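Local coordinates for protein gamma-glutamyltranspeptidase (Streptomyces lincolnensis, PDB 6J3A) that is a gamma-glutamyltranspeptidase homologue of the NTN-hydrolase clan, related to LmbA, and probably cleaves gamma-glutamyl-type amide bonds and may pass the acyl group to water or an amine, at residues P554-R562 / H576-E586. Numbering follows the deposited sequence.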
loop_
_atom_site.group_PDB
_atom_site.type_symbol
_atom_site.label_atom_id
_atom_site.label_comp_id
_atom_site.label_asym_id
_atom_site.label_seq_id
_atom_site.Cartn_x
_atom_site.Cartn_y
_atom_site.Cartn_z
ATOM N N PRO A 554 10.420 24.620 -27.053
ATOM C CA PRO A 554 9.216 25.306 -27.521
ATOM C C PRO A 554 8.118 24.367 -27.999
ATOM O O PRO A 554 8.389 23.438 -28.758
ATOM C CB PRO A 554 9.726 26.162 -28.688
ATOM C CG PRO A 554 11.158 26.401 -28.386
ATOM C CD PRO A 554 11.631 25.143 -27.722
ATOM N N GLY A 555 6.897 24.622 -27.531
ATOM C CA GLY A 555 5.712 23.838 -27.888
ATOM C C GLY A 555 5.697 22.367 -27.486
ATOM O O GLY A 555 4.875 21.602 -27.993
ATOM N N SER A 556 6.578 21.975 -26.563
ATOM C CA SER A 556 6.790 20.566 -26.230
ATOM C C SER A 556 5.917 20.119 -25.078
ATOM O O SER A 556 5.977 20.687 -23.988
ATOM C CB SER A 556 8.245 20.302 -25.866
ATOM O OG SER A 556 8.468 18.913 -25.700
ATOM N N VAL A 557 5.135 19.070 -25.319
ATOM C CA VAL A 557 4.261 18.498 -24.295
ATOM C C VAL A 557 4.390 16.970 -24.236
ATOM O O VAL A 557 4.481 16.295 -25.263
ATOM C CB VAL A 557 2.800 18.950 -24.504
ATOM C CG1 VAL A 557 2.173 18.276 -25.717
ATOM C CG2 VAL A 557 1.979 18.697 -23.254
ATOM N N THR A 558 4.401 16.437 -23.019
ATOM C CA THR A 558 4.639 15.011 -22.804
ATOM C C THR A 558 3.447 14.353 -22.097
ATOM O O THR A 558 3.173 14.651 -20.937
ATOM C CB THR A 558 5.935 14.790 -22.006
ATOM O OG1 THR A 558 7.017 15.455 -22.670
ATOM C CG2 THR A 558 6.273 13.296 -21.868
ATOM N N VAL A 559 2.764 13.453 -22.805
ATOM C CA VAL A 559 1.659 12.657 -22.232
ATOM C C VAL A 559 2.077 11.206 -21.988
ATOM O O VAL A 559 2.964 10.687 -22.674
ATOM C CB VAL A 559 0.385 12.665 -23.117
ATOM C CG1 VAL A 559 -0.135 14.086 -23.289
ATOM C CG2 VAL A 559 0.616 12.009 -24.478
ATOM N N GLU A 560 1.425 10.558 -21.021
ATOM C CA GLU A 560 1.615 9.127 -20.782
ATOM C C GLU A 560 0.972 8.338 -21.914
ATOM O O GLU A 560 -0.013 8.773 -22.508
ATOM C CB GLU A 560 1.023 8.696 -19.441
ATOM C CG GLU A 560 1.779 9.231 -18.242
ATOM C CD GLU A 560 1.251 8.716 -16.916
ATOM O OE1 GLU A 560 2.047 8.153 -16.141
ATOM O OE2 GLU A 560 0.049 8.874 -16.620
ATOM N N ALA A 561 1.530 7.165 -22.192
ATOM C CA ALA A 561 1.034 6.301 -23.264
ATOM C C ALA A 561 -0.401 5.833 -23.059
ATOM O O ALA A 561 -1.044 5.449 -24.029
ATOM C CB ALA A 561 1.947 5.091 -23.451
ATOM N N ARG A 562 -0.896 5.868 -21.819
ATOM C CA ARG A 562 -2.256 5.378 -21.496
ATOM C C ARG A 562 -3.313 6.472 -21.547
ATOM O O ARG A 562 -4.485 6.184 -21.331
ATOM C CB ARG A 562 -2.337 4.579 -20.172
ATOM C CG ARG A 562 -1.245 4.857 -19.157
ATOM C CD ARG A 562 -1.258 3.884 -17.995
ATOM N NE ARG A 562 -2.307 4.213 -17.053
ATOM C CZ ARG A 562 -2.291 5.228 -16.190
ATOM N NH1 ARG A 562 -1.265 6.073 -16.097
ATOM N NH2 ARG A 562 -3.342 5.392 -15.405
ATOM N N HIS A 576 0.782 21.272 -31.185
ATOM C CA HIS A 576 1.653 20.797 -30.112
ATOM C C HIS A 576 2.720 19.873 -30.673
ATOM O O HIS A 576 2.449 19.092 -31.586
ATOM C CB HIS A 576 0.857 20.025 -29.067
ATOM C CG HIS A 576 -0.112 20.869 -28.301
ATOM N ND1 HIS A 576 0.226 21.493 -27.119
ATOM C CD2 HIS A 576 -1.407 21.188 -28.538
ATOM C CE1 HIS A 576 -0.817 22.166 -26.667
ATOM N NE2 HIS A 576 -1.820 21.999 -27.510
ATOM N N GLU A 577 3.930 19.984 -30.134
ATOM C CA GLU A 577 4.975 18.988 -30.357
ATOM C C GLU A 577 4.891 17.934 -29.240
ATOM O O GLU A 577 5.453 18.094 -28.154
ATOM C CB GLU A 577 6.354 19.653 -30.427
ATOM C CG GLU A 577 6.509 20.641 -31.590
ATOM C CD GLU A 577 6.316 20.019 -32.974
ATOM O OE1 GLU A 577 5.794 20.722 -33.873
ATOM O OE2 GLU A 577 6.677 18.834 -33.164
ATOM N N VAL A 578 4.170 16.857 -29.538
ATOM C CA VAL A 578 3.802 15.844 -28.553
ATOM C C VAL A 578 4.795 14.688 -28.501
ATOM O O VAL A 578 4.985 13.974 -29.489
ATOM C CB VAL A 578 2.410 15.260 -28.871
ATOM C CG1 VAL A 578 2.029 14.145 -27.899
ATOM C CG2 VAL A 578 1.357 16.357 -28.839
ATOM N N THR A 579 5.395 14.497 -27.331
ATOM C CA THR A 579 6.189 13.304 -27.044
ATOM C C THR A 579 5.313 12.340 -26.222
ATOM O O THR A 579 4.749 12.726 -25.194
ATOM C CB THR A 579 7.490 13.654 -26.282
ATOM O OG1 THR A 579 8.155 14.749 -26.922
ATOM C CG2 THR A 579 8.437 12.482 -26.271
ATOM N N VAL A 580 5.190 11.100 -26.693
ATOM C CA VAL A 580 4.422 10.053 -25.992
ATOM C C VAL A 580 5.346 9.253 -25.057
ATOM O O VAL A 580 6.041 8.340 -25.494
ATOM C CB VAL A 580 3.690 9.103 -26.983
ATOM C CG1 VAL A 580 2.821 8.092 -26.244
ATOM C CG2 VAL A 580 2.803 9.897 -27.927
ATOM N N GLY A 581 5.332 9.607 -23.772
ATOM C CA GLY A 581 6.165 8.953 -22.767
ATOM C C GLY A 581 5.596 7.614 -22.333
ATOM O O GLY A 581 4.499 7.232 -22.765
ATOM N N PRO A 582 6.323 6.891 -21.458
ATOM C CA PRO A 582 5.846 5.571 -21.062
ATOM C C PRO A 582 4.551 5.621 -20.243
ATOM O O PRO A 582 4.292 6.628 -19.573
ATOM C CB PRO A 582 6.998 5.000 -20.215
ATOM C CG PRO A 582 8.161 5.879 -20.475
ATOM C CD PRO A 582 7.596 7.226 -20.804
ATOM N N PRO A 583 3.764 4.528 -20.274
ATOM C CA PRO A 583 2.425 4.501 -19.678
ATOM C C PRO A 583 2.380 4.971 -18.227
ATOM O O PRO A 583 1.463 5.690 -17.845
ATOM C CB PRO A 583 2.031 3.015 -19.738
ATOM C CG PRO A 583 3.034 2.337 -20.597
ATOM C CD PRO A 583 4.265 3.172 -20.568
ATOM N N TRP A 584 3.368 4.558 -17.439
ATOM C CA TRP A 584 3.401 4.850 -16.006
ATOM C C TRP A 584 4.646 5.652 -15.657
ATOM O O TRP A 584 5.563 5.133 -15.018
ATOM C CB TRP A 584 3.358 3.534 -15.220
ATOM C CG TRP A 584 2.076 2.783 -15.400
ATOM C CD1 TRP A 584 1.851 1.750 -16.254
ATOM C CD2 TRP A 584 0.835 3.023 -14.719
ATOM N NE1 TRP A 584 0.546 1.316 -16.144
ATOM C CE2 TRP A 584 -0.099 2.081 -15.209
ATOM C CE3 TRP A 584 0.424 3.941 -13.744
ATOM C CZ2 TRP A 584 -1.418 2.024 -14.758
ATOM C CZ3 TRP A 584 -0.887 3.891 -13.292
ATOM C CH2 TRP A 584 -1.795 2.933 -13.797
ATOM N N SER A 585 4.645 6.920 -16.073
ATOM C CA SER A 585 5.842 7.802 -16.065
ATOM C C SER A 585 5.664 9.251 -15.578
ATOM O O SER A 585 6.665 9.914 -15.304
ATOM C CB SER A 585 6.414 7.884 -17.482
ATOM O OG SER A 585 5.464 8.450 -18.377
ATOM N N GLU A 586 4.426 9.741 -15.469
ATOM C CA GLU A 586 4.136 11.152 -15.145
ATOM C C GLU A 586 3.524 11.263 -13.754
ATOM O O GLU A 586 2.420 10.790 -13.530
ATOM C CB GLU A 586 3.165 11.758 -16.162
ATOM C CG GLU A 586 3.694 11.850 -17.585
ATOM C CD GLU A 586 4.743 12.923 -17.744
ATOM O OE1 GLU A 586 5.790 12.638 -18.381
ATOM O OE2 GLU A 586 4.513 14.042 -17.218
HETATM O O HOH W 1 2.675 22.089 -26.513
#
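Gly-555 O accepts the N-H of Glu-577 at 2.8 Å and opens a parallel pairing of strands 556-560 and 577-581. Val-557 continues it, its N bonded to Glu-577 O and its O to Thr-579 N. Its CG1 lies between backbone N and carbonyl carbon (chi1 72°), 3.8 Å from Val-578 CG2, and the two valines run side by side. Thr-558 lies beside Thr-579 on the other face; its CG2 meets Glu-586 OE1 at 3.6 Å. The other oxygen of Glu-586, OE2, is hydrogen-bonded to Trp-509 NE1. Val-559 extends the pairing through Thr-579 O and Gly-581 N.

Glu-560 then reaches into the turn at 582-586. Its OE1 takes two backbone N-H groups: Ser-585 N at 2.9 Å on the anti lone pair, and Glu-586 N, also at 2.9 Å, from above the carboxylate plane. Arg-608 adds a salt bridge to the same oxygen, which probably favours the charged carboxylate. Ala-561 packs its CB against Val-580 CG1 and the Pro-583 ring.

Arg-562 lays its guanidinium flat on Trp-584, planes 9° apart. Arg-562 CZ stands 3.5 Å from the centroid of the Trp-584 six-membered ring, a cation-pi contact. Arg-562 NH1 bonds to Pro-583 O at 3.3 Å, the acceptor lying in the guanidinium plane, and forms a salt bridge with Glu-560 OE2; NH2 reaches Asp-534 O. Phe-2 of the second subunit stacks on Trp-584, so this end touches the dimer partner.

The two strands, adjacent and parallel, form a beta-alpha-beta unit with helix 565-573. Strand 538-540 pairs antiparallel with 556-560 on its other edge. Helix 299-319 packs against Val-557 and His-576, while Leu-571 of helix 565-573 touches His-576 and Val-578.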